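Local atomic coordinates of AT27789p (PDB entry 5UZN), a protein that probably binds RNA, including mRNA, as the fly homologue of hnRNP F/H, represented here by its third quasi-RNA recognition motif domain. Residues Ile13-Leu18 with Ala53-Asp58; Ser22-Val27 with Ala37-Asn42; Phe28-Pro33 with Lys68-Gln73; Asp62-Met67 with Leu81-Lys86. One frame throughout, in Å; residues are numbered along the deposited sequence.

Contact 1: Ile13-Leu18 with Ala53-Asp58; sequences IHMRGL and ADAYFD
The imidazole of His-14 is met at its edge, near the ring plane, by the carboxylate of Asp-54. Farther along the strands, the Phe-57 ring takes the CD1 methyl of Ile-13 obliquely. Both pairs lie across the two central strands of the RRM-type beta sheet, 11-16 and 52-57, which run antiparallel. His-14 lies directly across from Asp-54 in a backbone non-hydrogen-bonded pair, and both side chains stand on the same face of the sheet. His-14 CG lies anti to the backbone N, which swings the ring toward Asp-54. ND1 of His-14 donates to OD1 of Asp-54 at 2.9 Å, with 157° at the hydrogen. The bond arrives on the syn side of OD1. The donor sits 33° out of the carboxylate plane, and the two planes are turned 60° apart. The bond helps to fix the ring's rotation and would probably favour a proton on ND1. Arg-16 NH1 reaches the ring edge at NE2 in a weak bond. Ile-13, Met-15, Ala-53 and Ala-55 face the other side, toward the helices. There the methyls of Ala-53 and Ala-55 pack against longer side chains. Met-15 SD passes 4.3 Å from Ala-55 CB, and Leu-18 CD2 sits 3.8 Å from Ala-53 CB. Phe-57 also meets Phe-31 edge-to-face. Four backbone bonds join the strands; in one, Ile-13 N donates to Ala-55 O at 2.9 Å.

Contact 2: Ser22-Val27 with Ala37-Asn42; sequences SFENDV and ANVRIN
The first turn of helix 24-31 lies against edge strand 38-43, with the CA atoms of Glu-24 and Val-39 5.9 Å apart and no direct hydrogen bond between the segments. Val-39 and Ile-41, alternate residues of the strand, both point at the helix. Val-27 fits against the two of them. Its CG1 meets Val-39 CG2 at 3.6 Å, and its CG2 reaches Ile-41 CD1 at 3.9 Å. The CG1 branch of Val-27 is anti to the backbone N (chi1 179°), which sets CG1 against Val-39 and CG2 between Val-39 and Ile-41. Ile-41 CD1 also lies 3.7 Å from Phe-23 C, in the N-cap residue. Beyond the apolar patch, Glu-24 and Val-39 point opposite ways as they pass. Glu-24 CG lies 3.8 Å from Val-39 CG1, and the extended glutamate chain carries the carboxylate alongside the strand backbone. Two waters then bridge the gap. One donates to Glu-24 OE1 and accepts from Ile-41 N; the other donates to Glu-24 OE2 and accepts from Val-39 N, 2.8 Å away. Just before the helix, Ser-22 OG donates to Asp-26 OD2 at 2.7 Å on its anti lone pair. Ser-22 O is held by His-49 NE2. The packing seats the first helix of the RRM-type fold on the sheet, and Val-27 continues inward to Met-15. Chemically, the contact is apolar inside and hydrated at its margin. The outward-facing strand amides bond to water, and both carboxylate oxygens of Glu-24 anchor that water to the helix.

Contact 3: Phe28-Pro33 with Lys68-Gln73; sequences FKFFEP and KRHREQ
Phe-30 carries CG anti to its own backbone N (chi1 -175°), while His-70 holds CG between N and the carbonyl carbon (chi1 51°), and the two rings run alongside each other. They are nearly parallel, with planes 19° apart, but largely offset, and their centroids are separated by 5.0 Å. The closest atoms of the two rings are Phe-30 CZ and His-70 ND1, 3.3 Å apart. That nitrogen is also engaged as a donor to Arg-71 O, at 3.0 Å and close to the ring plane. The bond helps to fix the imidazole's rotation. His-70 NE2 has a weak bond with Met-67 O and a hydrogen bond with a glycerol, probably from the crystallisation liquor. The backbone of Arg-71 passes over one face of the Phe-30 ring. Its N donates to Phe-30 O at 3.2 Å. In the RRM-type fold this joins the end of the first helix, 24-31, to the loop that follows the second, 60-68. Phe-30 and Phe-31 reach Met-15 and Leu-81 in the core, and His-70 of the loop also touches Leu-81. Farther out, the Arg-71 chain bends at chi2 and chi3 and carries its guanidinium back over the helix end. Glu-32 OE1 meets the edge of that group and forms a salt bridge with NH1, although the modelled separation is too short to be taken literally. The carboxylate and guanidinium planes are steeply inclined to each other. One face of the guanidinium lies over Lys-29 C.

Contact 4: Asp62-Met67 with Leu81-Lys86; sequences DSQVAM and LFYDGK. With SO4 (sulfate ion), chain E.
Tyr-83 leaves strand 80-86 toward helix 60-68, and its CB meets Met-67 CE at 4.0 Å. From there CG lies anti to the backbone N (chi1 180°), which carries the ring along the helix. From CG outward, the ring lies beneath Gln-64 NE2, which sits 3.3 Å above its centre, with the amide turned 69° from the ring. The opposite face is covered by the backbone N of Gly-85, so the ring is sandwiched between two nitrogens. Farther out, CE1 touches Ser-63 OG at 3.3 Å. At the tip, OH remains 3.8 Å from the same oxygen. Gln-64 NE2 donates to Ser-63 OG at 3.0 Å, nearly straight, and this bond holds the amide over the ring. Ser-63 OG is itself bonded to Tyr-60 O. On the CB side of the tyrosine, Met-67 bends at chi2 and chi3 and runs alongside Leu-81, the two side chains heading opposite ways, with Met-67 SD 3.8 Å from Leu-81 CB. Leu-81 CD1 rests 3.8 Å from Ala-66 O. At the strand's far end, Lys-86 N donates to sulfate O1 at 2.7 Å; the ion probably comes from the crystallisation liquor. The segments 62-67 and 81-86 run nearly antiparallel, at 164°. This is the second helix of an RRM-type fold packed against the sheet's last strand, which lies at its edge.

In the fold
From the N terminus, strand 11-16 enters first. It meets 53-58 in contact 1, closing a loop that holds the first helix and edge strand 38-43. Contact 2 falls wholly within that loop and joins these two elements. Contact 3 starts there too, at the end of helix 24-31, but closes past helix 60-68, so it crosses contacts 1 and 2. Contact 4 opens after contact 1 has closed and crosses contact 3. Contacts 2 and 4 dock the two helices near opposite edges of the sheet, about 15 Å apart between centres. Contact 1 forms the sheet's middle, and contact 3 links the helical layer, with Phe-31 touching both Ala-55 and Ala-66.

Contact 1: Ile13-Leu18 with Ala53-Asp58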
# COMPACT_ATOMS: atom_id res chain seq x y z
N ILE A 13 -3.60 -3.81 -3.69
CA ILE A 13 -4.01 -3.67 -2.30
C ILE A 13 -4.23 -2.19 -2.04
O ILE A 13 -3.29 -1.39 -2.14
CB ILE A 13 -2.96 -4.23 -1.34
CG1 ILE A 13 -2.77 -5.73 -1.54
CG2 ILE A 13 -3.35 -3.94 0.10
CD1 ILE A 13 -1.79 -6.30 -0.52
N HIS A 14 -5.48 -1.82 -1.75
CA HIS A 14 -5.83 -0.45 -1.41
C HIS A 14 -5.65 -0.28 0.08
O HIS A 14 -5.94 -1.19 0.85
CB HIS A 14 -7.28 -0.13 -1.84
CG HIS A 14 -7.69 1.27 -1.52
ND1 HIS A 14 -7.06 2.37 -2.08
CD2 HIS A 14 -8.63 1.76 -0.68
CE1 HIS A 14 -7.61 3.47 -1.59
NE2 HIS A 14 -8.56 3.13 -0.74
N MET A 15 -5.10 0.86 0.49
CA MET A 15 -4.68 1.07 1.87
C MET A 15 -5.37 2.31 2.41
O MET A 15 -5.41 3.34 1.74
CB MET A 15 -3.15 1.22 1.98
CG MET A 15 -2.35 0.18 1.21
SD MET A 15 -0.58 0.53 1.11
CE MET A 15 -0.10 0.17 2.81
N ARG A 16 -5.92 2.22 3.61
CA ARG A 16 -6.46 3.39 4.28
C ARG A 16 -5.80 3.60 5.64
O ARG A 16 -5.26 2.66 6.24
CB ARG A 16 -7.98 3.28 4.45
CG ARG A 16 -8.70 3.17 3.11
CD ARG A 16 -10.20 3.08 3.29
NE ARG A 16 -10.81 4.39 3.42
CZ ARG A 16 -11.05 5.18 2.37
NH1 ARG A 16 -10.73 4.76 1.14
NH2 ARG A 16 -11.63 6.36 2.55
N GLY A 17 -5.84 4.84 6.11
CA GLY A 17 -5.29 5.17 7.41
C GLY A 17 -3.82 5.54 7.43
O GLY A 17 -3.23 5.55 8.51
N LEU A 18 -3.22 5.84 6.29
CA LEU A 18 -1.81 6.22 6.30
C LEU A 18 -1.66 7.57 6.99
O LEU A 18 -2.54 8.42 6.84
CB LEU A 18 -1.24 6.34 4.88
CG LEU A 18 -0.73 5.12 4.13
CD1 LEU A 18 -1.88 4.20 3.82
CD2 LEU A 18 -0.01 5.59 2.86
N ALA A 53 -3.65 4.99 -0.26
CA ALA A 53 -2.64 4.64 -1.22
C ALA A 53 -3.03 3.34 -1.89
O ALA A 53 -3.88 2.59 -1.38
CB ALA A 53 -1.26 4.46 -0.55
N ASP A 54 -2.37 3.05 -3.00
CA ASP A 54 -2.42 1.75 -3.66
C ASP A 54 -1.04 1.14 -3.76
O ASP A 54 -0.06 1.83 -4.06
CB ASP A 54 -2.98 1.85 -5.07
CG ASP A 54 -4.46 2.08 -5.09
OD1 ASP A 54 -5.16 1.56 -4.18
OD2 ASP A 54 -4.93 2.79 -6.01
N ALA A 55 -0.95 -0.17 -3.52
CA ALA A 55 0.26 -0.94 -3.73
C ALA A 55 -0.05 -1.99 -4.78
O ALA A 55 -1.04 -2.72 -4.65
CB ALA A 55 0.77 -1.60 -2.42
N TYR A 56 0.79 -2.04 -5.82
CA TYR A 56 0.61 -2.88 -7.01
C TYR A 56 1.67 -3.98 -7.01
O TYR A 56 2.86 -3.69 -7.10
CB TYR A 56 0.71 -2.06 -8.30
CG TYR A 56 -0.37 -1.02 -8.43
CD1 TYR A 56 -1.63 -1.38 -8.87
CD2 TYR A 56 -0.15 0.33 -8.12
CE1 TYR A 56 -2.65 -0.46 -8.98
CE2 TYR A 56 -1.18 1.27 -8.24
CZ TYR A 56 -2.43 0.86 -8.68
OH TYR A 56 -3.48 1.73 -8.82
N PHE A 57 1.23 -5.22 -6.89
CA PHE A 57 2.13 -6.36 -6.80
C PHE A 57 2.20 -7.09 -8.13
O PHE A 57 1.25 -7.06 -8.93
CB PHE A 57 1.71 -7.32 -5.69
CG PHE A 57 1.74 -6.69 -4.32
CD1 PHE A 57 0.68 -5.92 -3.90
CD2 PHE A 57 2.86 -6.83 -3.50
CE1 PHE A 57 0.72 -5.30 -2.63
CE2 PHE A 57 2.90 -6.23 -2.26
CZ PHE A 57 1.82 -5.45 -1.82
N ASP A 58 3.33 -7.75 -8.35
CA ASP A 58 3.61 -8.41 -9.63
C ASP A 58 2.71 -9.63 -9.83
O ASP A 58 2.24 -9.86 -10.95
CB ASP A 58 5.09 -8.80 -9.70
CG ASP A 58 6.01 -7.61 -9.92
OD1 ASP A 58 5.68 -6.77 -10.78
OD2 ASP A 58 7.06 -7.51 -9.25

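Contact 2: Ser22-Val27 with Ala37-Asn42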
# COMPACT_ATOMS: atom_id res chain seq x y z
N SER A 22 3.58 9.74 5.60
CA SER A 22 4.05 8.47 5.03
C SER A 22 3.92 8.48 3.51
O SER A 22 2.82 8.67 2.98
CB SER A 22 3.28 7.30 5.62
OG SER A 22 3.74 7.02 6.93
N PHE A 23 5.03 8.23 2.82
CA PHE A 23 5.02 8.26 1.36
C PHE A 23 5.42 6.91 0.82
O PHE A 23 5.25 5.90 1.51
CB PHE A 23 5.92 9.39 0.88
CG PHE A 23 5.50 10.72 1.41
CD1 PHE A 23 4.40 11.37 0.87
CD2 PHE A 23 6.15 11.30 2.51
CE1 PHE A 23 3.98 12.58 1.36
CE2 PHE A 23 5.73 12.51 3.01
CZ PHE A 23 4.64 13.16 2.44
N GLU A 24 5.95 6.86 -0.41
CA GLU A 24 6.15 5.56 -1.05
C GLU A 24 7.09 4.67 -0.24
O GLU A 24 6.80 3.49 -0.03
CB GLU A 24 6.66 5.74 -2.48
CG GLU A 24 5.51 6.06 -3.47
CD GLU A 24 5.98 6.37 -4.88
OE1 GLU A 24 5.51 7.38 -5.46
OE2 GLU A 24 6.81 5.62 -5.43
N ASN A 25 8.22 5.22 0.23
CA ASN A 25 9.18 4.36 0.92
C ASN A 25 8.59 3.77 2.19
O ASN A 25 8.95 2.65 2.57
CB ASN A 25 10.48 5.13 1.20
CG ASN A 25 11.36 5.24 -0.05
OD1 ASN A 25 11.36 4.36 -0.93
ND2 ASN A 25 12.10 6.33 -0.15
N ASP A 26 7.66 4.47 2.86
CA ASP A 26 7.00 3.87 4.01
C ASP A 26 6.10 2.70 3.61
O ASP A 26 5.96 1.73 4.36
CB ASP A 26 6.17 4.91 4.75
CG ASP A 26 6.91 5.52 5.92
OD1 ASP A 26 8.14 5.38 5.97
OD2 ASP A 26 6.24 6.13 6.79
N VAL A 27 5.44 2.79 2.45
CA VAL A 27 4.65 1.64 1.99
C VAL A 27 5.57 0.47 1.70
O VAL A 27 5.31 -0.66 2.14
CB VAL A 27 3.78 2.02 0.78
CG1 VAL A 27 2.98 0.82 0.28
CG2 VAL A 27 2.79 3.08 1.20
N ALA A 37 5.55 -3.87 -7.04
CA ALA A 37 6.16 -3.30 -8.23
C ALA A 37 6.15 -1.78 -8.16
O ALA A 37 7.15 -1.14 -8.48
CB ALA A 37 5.41 -3.77 -9.48
N ASN A 38 5.05 -1.21 -7.69
CA ASN A 38 4.89 0.24 -7.61
C ASN A 38 3.91 0.55 -6.49
O ASN A 38 3.13 -0.31 -6.06
CB ASN A 38 4.39 0.83 -8.92
CG ASN A 38 5.46 0.90 -9.98
OD1 ASN A 38 6.56 1.41 -9.74
ND2 ASN A 38 5.15 0.37 -11.16
N VAL A 39 3.96 1.80 -6.03
CA VAL A 39 3.12 2.34 -4.96
C VAL A 39 2.64 3.70 -5.41
O VAL A 39 3.42 4.48 -5.96
CB VAL A 39 3.89 2.50 -3.63
CG1 VAL A 39 3.01 3.30 -2.64
CG2 VAL A 39 4.27 1.14 -3.06
N ARG A 40 1.42 3.95 -5.17
CA ARG A 40 0.81 5.31 -5.47
C ARG A 40 0.02 5.93 -4.19
O ARG A 40 -1.01 5.46 -3.62
CB ARG A 40 -0.23 5.22 -6.58
CG ARG A 40 0.27 4.66 -7.89
CD ARG A 40 -0.64 5.10 -9.03
NE ARG A 40 -2.06 4.86 -8.75
CZ ARG A 40 -3.05 5.27 -9.53
NH1 ARG A 40 -4.31 5.01 -9.19
NH2 ARG A 40 -2.79 5.95 -10.65
N ILE A 41 0.70 6.96 -3.72
CA ILE A 41 0.06 7.71 -2.64
C ILE A 41 -1.01 8.58 -3.26
O ILE A 41 -0.79 9.16 -4.33
CB ILE A 41 1.11 8.56 -1.91
CG1 ILE A 41 2.29 7.68 -1.42
CG2 ILE A 41 0.43 9.40 -0.84
CD1 ILE A 41 1.91 6.55 -0.36
N ASN A 42 -2.20 8.64 -2.64
CA ASN A 42 -3.31 9.45 -3.14
C ASN A 42 -3.32 10.83 -2.49
O ASN A 42 -3.11 10.97 -1.28
CB ASN A 42 -4.65 8.76 -2.88
CG ASN A 42 -4.84 7.53 -3.72
OD1 ASN A 42 -4.50 7.52 -4.90
ND2 ASN A 42 -5.36 6.46 -3.12
O HOH W 1 2.97 8.01 -4.92
O HOH W 2 6.25 3.25 -6.85

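Contact 3: Phe28-Pro33 with Lys68-Gln73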
# COMPACT_ATOMS: atom_id res chain seq x y z
N PHE A 28 6.67 0.69 1.01
CA PHE A 28 7.60 -0.37 0.75
C PHE A 28 8.06 -0.98 2.08
O PHE A 28 8.09 -2.15 2.21
CB PHE A 28 8.77 0.11 -0.12
CG PHE A 28 8.44 0.21 -1.60
CD1 PHE A 28 8.26 -0.88 -2.36
CD2 PHE A 28 8.35 1.43 -2.22
CE1 PHE A 28 8.00 -0.79 -3.71
CE2 PHE A 28 8.08 1.54 -3.56
CZ PHE A 28 7.89 0.41 -4.30
N LYS A 29 8.36 -0.18 3.09
CA LYS A 29 8.81 -0.73 4.37
C LYS A 29 7.72 -1.55 5.04
O LYS A 29 8.00 -2.53 5.74
CB LYS A 29 9.25 0.39 5.32
CG LYS A 29 10.55 1.07 4.92
CD LYS A 29 10.89 2.20 5.89
CE LYS A 29 12.17 2.93 5.47
NZ LYS A 29 12.47 4.10 6.36
N PHE A 30 6.46 -1.15 4.83
CA PHE A 30 5.32 -1.82 5.44
C PHE A 30 5.18 -3.26 4.95
O PHE A 30 4.87 -4.16 5.73
CB PHE A 30 4.06 -1.00 5.15
CG PHE A 30 2.81 -1.52 5.83
CD1 PHE A 30 2.53 -1.19 7.14
CD2 PHE A 30 1.96 -2.38 5.17
CE1 PHE A 30 1.41 -1.67 7.77
CE2 PHE A 30 0.82 -2.86 5.79
CZ PHE A 30 0.55 -2.50 7.10
N PHE A 31 5.43 -3.50 3.67
CA PHE A 31 5.25 -4.83 3.09
C PHE A 31 6.53 -5.64 3.00
O PHE A 31 6.50 -6.76 2.48
CB PHE A 31 4.64 -4.72 1.69
CG PHE A 31 3.23 -4.23 1.68
CD1 PHE A 31 2.21 -4.98 2.27
CD2 PHE A 31 2.91 -3.02 1.09
CE1 PHE A 31 0.91 -4.52 2.26
CE2 PHE A 31 1.62 -2.57 1.06
CZ PHE A 31 0.62 -3.31 1.66
N GLU A 32 7.67 -5.12 3.46
CA GLU A 32 8.91 -5.86 3.26
C GLU A 32 8.82 -7.15 4.06
O GLU A 32 8.21 -7.16 5.12
CB GLU A 32 10.13 -5.03 3.67
CG GLU A 32 10.28 -4.85 5.16
CD GLU A 32 11.29 -3.78 5.53
OE1 GLU A 32 11.51 -3.60 6.75
OE2 GLU A 32 11.84 -3.12 4.62
N PRO A 33 9.42 -8.25 3.58
CA PRO A 33 10.27 -8.42 2.38
C PRO A 33 9.51 -8.42 1.07
O PRO A 33 10.13 -8.39 0.00
CB PRO A 33 10.89 -9.80 2.60
CG PRO A 33 9.89 -10.53 3.40
CD PRO A 33 9.29 -9.51 4.33
N LYS A 68 -1.58 -10.50 4.51
CA LYS A 68 -1.40 -11.09 5.83
C LYS A 68 -0.16 -10.55 6.52
O LYS A 68 -0.23 -10.03 7.65
CB LYS A 68 -1.25 -12.62 5.75
CG LYS A 68 -1.88 -13.29 4.58
CD LYS A 68 -3.38 -13.40 4.73
CE LYS A 68 -3.95 -14.24 3.60
NZ LYS A 68 -4.24 -13.42 2.39
N ARG A 69 0.98 -10.67 5.86
CA ARG A 69 2.30 -10.53 6.47
C ARG A 69 2.84 -9.14 6.17
O ARG A 69 3.34 -8.87 5.07
CB ARG A 69 3.22 -11.63 5.96
CG ARG A 69 2.80 -13.01 6.46
CD ARG A 69 3.37 -14.12 5.61
NE ARG A 69 4.77 -13.88 5.25
CZ ARG A 69 5.52 -14.75 4.58
NH1 ARG A 69 6.78 -14.45 4.28
NH2 ARG A 69 5.00 -15.91 4.19
N HIS A 70 2.74 -8.27 7.16
CA HIS A 70 3.08 -6.86 7.06
C HIS A 70 3.29 -6.33 8.47
O HIS A 70 2.95 -7.00 9.46
CB HIS A 70 1.98 -6.09 6.32
CG HIS A 70 0.60 -6.33 6.87
ND1 HIS A 70 0.12 -5.65 7.96
CD2 HIS A 70 -0.40 -7.15 6.46
CE1 HIS A 70 -1.12 -6.05 8.22
NE2 HIS A 70 -1.46 -6.95 7.32
N ARG A 71 3.85 -5.13 8.58
CA ARG A 71 4.08 -4.57 9.90
C ARG A 71 2.76 -4.29 10.61
O ARG A 71 1.69 -4.19 10.00
CB ARG A 71 4.90 -3.28 9.81
CG ARG A 71 6.41 -3.53 9.65
CD ARG A 71 7.00 -2.52 8.67
NE ARG A 71 8.27 -1.94 9.12
CZ ARG A 71 9.46 -2.43 8.79
NH1 ARG A 71 9.55 -3.52 8.05
NH2 ARG A 71 10.57 -1.83 9.22
N GLU A 72 2.84 -4.17 11.93
CA GLU A 72 1.63 -3.93 12.70
C GLU A 72 1.09 -2.53 12.47
O GLU A 72 -0.12 -2.32 12.48
CB GLU A 72 1.91 -4.20 14.18
CG GLU A 72 2.53 -5.59 14.41
CD GLU A 72 3.15 -5.76 15.78
OE1 GLU A 72 4.39 -5.94 15.86
OE2 GLU A 72 2.40 -5.72 16.78
N GLN A 73 1.97 -1.57 12.23
CA GLN A 73 1.58 -0.19 12.02
C GLN A 73 2.49 0.40 10.95
O GLN A 73 3.58 -0.11 10.70
CB GLN A 73 1.71 0.65 13.31
CG GLN A 73 0.75 0.28 14.43
CD GLN A 73 0.74 1.33 15.53
OE1 GLN A 73 1.79 1.75 16.02
NE2 GLN A 73 -0.45 1.76 15.92

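Contact 4: Asp62-Met67 with Leu81-Lys86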
# COMPACT_ATOMS: atom_id res chain seq x y z
N ASP A 62 2.04 -12.76 -4.49
CA ASP A 62 2.60 -11.64 -3.73
C ASP A 62 1.51 -10.85 -3.00
O ASP A 62 1.65 -10.54 -1.81
CB ASP A 62 3.36 -10.71 -4.67
CG ASP A 62 4.82 -11.09 -4.82
OD1 ASP A 62 5.19 -12.21 -4.41
OD2 ASP A 62 5.61 -10.26 -5.34
N SER A 63 0.43 -10.50 -3.71
CA SER A 63 -0.60 -9.67 -3.09
C SER A 63 -1.23 -10.36 -1.90
O SER A 63 -1.56 -9.71 -0.91
CB SER A 63 -1.68 -9.31 -4.12
OG SER A 63 -2.49 -10.43 -4.45
N GLN A 64 -1.35 -11.69 -1.95
CA GLN A 64 -2.02 -12.40 -0.88
C GLN A 64 -1.14 -12.53 0.35
O GLN A 64 -1.63 -12.38 1.48
CB GLN A 64 -2.49 -13.76 -1.39
CG GLN A 64 -3.50 -13.59 -2.52
CD GLN A 64 -4.64 -12.69 -2.11
OE1 GLN A 64 -5.47 -13.06 -1.30
NE2 GLN A 64 -4.68 -11.48 -2.67
N VAL A 65 0.15 -12.80 0.16
CA VAL A 65 1.09 -12.75 1.28
C VAL A 65 1.07 -11.36 1.91
O VAL A 65 0.95 -11.21 3.13
CB VAL A 65 2.51 -13.15 0.82
CG1 VAL A 65 3.54 -12.75 1.87
CG2 VAL A 65 2.58 -14.64 0.56
N ALA A 66 1.11 -10.31 1.08
CA ALA A 66 1.11 -8.94 1.61
C ALA A 66 -0.14 -8.62 2.42
O ALA A 66 -0.07 -7.86 3.39
CB ALA A 66 1.28 -7.93 0.48
N MET A 67 -1.30 -9.18 2.05
CA MET A 67 -2.50 -8.94 2.85
C MET A 67 -2.37 -9.45 4.28
O MET A 67 -3.01 -8.89 5.18
CB MET A 67 -3.72 -9.58 2.17
CG MET A 67 -4.24 -8.81 0.93
SD MET A 67 -4.91 -7.16 1.25
CE MET A 67 -6.42 -7.59 2.11
N LEU A 81 -6.11 -2.73 5.01
CA LEU A 81 -5.78 -3.26 3.69
C LEU A 81 -7.04 -3.83 3.05
O LEU A 81 -7.84 -4.48 3.72
CB LEU A 81 -4.72 -4.35 3.79
CG LEU A 81 -3.41 -3.88 4.41
CD1 LEU A 81 -2.39 -5.01 4.37
CD2 LEU A 81 -2.90 -2.65 3.67
N PHE A 82 -7.21 -3.56 1.75
CA PHE A 82 -8.32 -4.06 0.95
C PHE A 82 -7.77 -4.61 -0.34
O PHE A 82 -7.12 -3.87 -1.09
CB PHE A 82 -9.34 -2.95 0.65
CG PHE A 82 -9.84 -2.25 1.86
CD1 PHE A 82 -9.17 -1.14 2.36
CD2 PHE A 82 -10.99 -2.69 2.50
CE1 PHE A 82 -9.64 -0.50 3.49
CE2 PHE A 82 -11.46 -2.05 3.62
CZ PHE A 82 -10.79 -0.95 4.10
N TYR A 83 -8.02 -5.89 -0.60
CA TYR A 83 -7.56 -6.51 -1.84
C TYR A 83 -8.52 -6.15 -2.95
O TYR A 83 -9.66 -6.61 -2.95
CB TYR A 83 -7.47 -8.02 -1.69
CG TYR A 83 -7.00 -8.64 -2.99
CD1 TYR A 83 -5.80 -8.25 -3.55
CD2 TYR A 83 -7.77 -9.57 -3.67
CE1 TYR A 83 -5.36 -8.78 -4.74
CE2 TYR A 83 -7.33 -10.12 -4.87
CZ TYR A 83 -6.13 -9.71 -5.39
OH TYR A 83 -5.65 -10.23 -6.57
N ASP A 84 -8.07 -5.32 -3.90
CA ASP A 84 -8.94 -4.87 -4.98
C ASP A 84 -8.79 -5.69 -6.25
O ASP A 84 -9.40 -5.36 -7.26
CB ASP A 84 -8.69 -3.39 -5.27
CG ASP A 84 -9.28 -2.46 -4.21
OD1 ASP A 84 -9.84 -2.95 -3.20
OD2 ASP A 84 -9.17 -1.24 -4.38
N GLY A 85 -8.00 -6.76 -6.22
CA GLY A 85 -7.97 -7.63 -7.36
C GLY A 85 -7.06 -7.09 -8.45
O GLY A 85 -6.22 -6.22 -8.25
N LYS A 86 -7.27 -7.62 -9.63
CA LYS A 86 -6.32 -7.42 -10.70
C LYS A 86 -6.58 -6.09 -11.42
O LYS A 86 -7.72 -5.62 -11.50
CB LYS A 86 -6.41 -8.61 -11.66
CG LYS A 86 -5.60 -8.51 -12.90
CD LYS A 86 -5.67 -9.82 -13.65
CE LYS A 86 -6.61 -9.67 -14.83
NZ LYS A 86 -6.14 -8.58 -15.72
S SO4 E . -10.39 -9.81 -9.80
O1 SO4 E . -8.93 -9.79 -9.94
O2 SO4 E . -10.92 -8.45 -9.84
O3 SO4 E . -10.74 -10.41 -8.51
O4 SO4 E . -10.98 -10.59 -10.88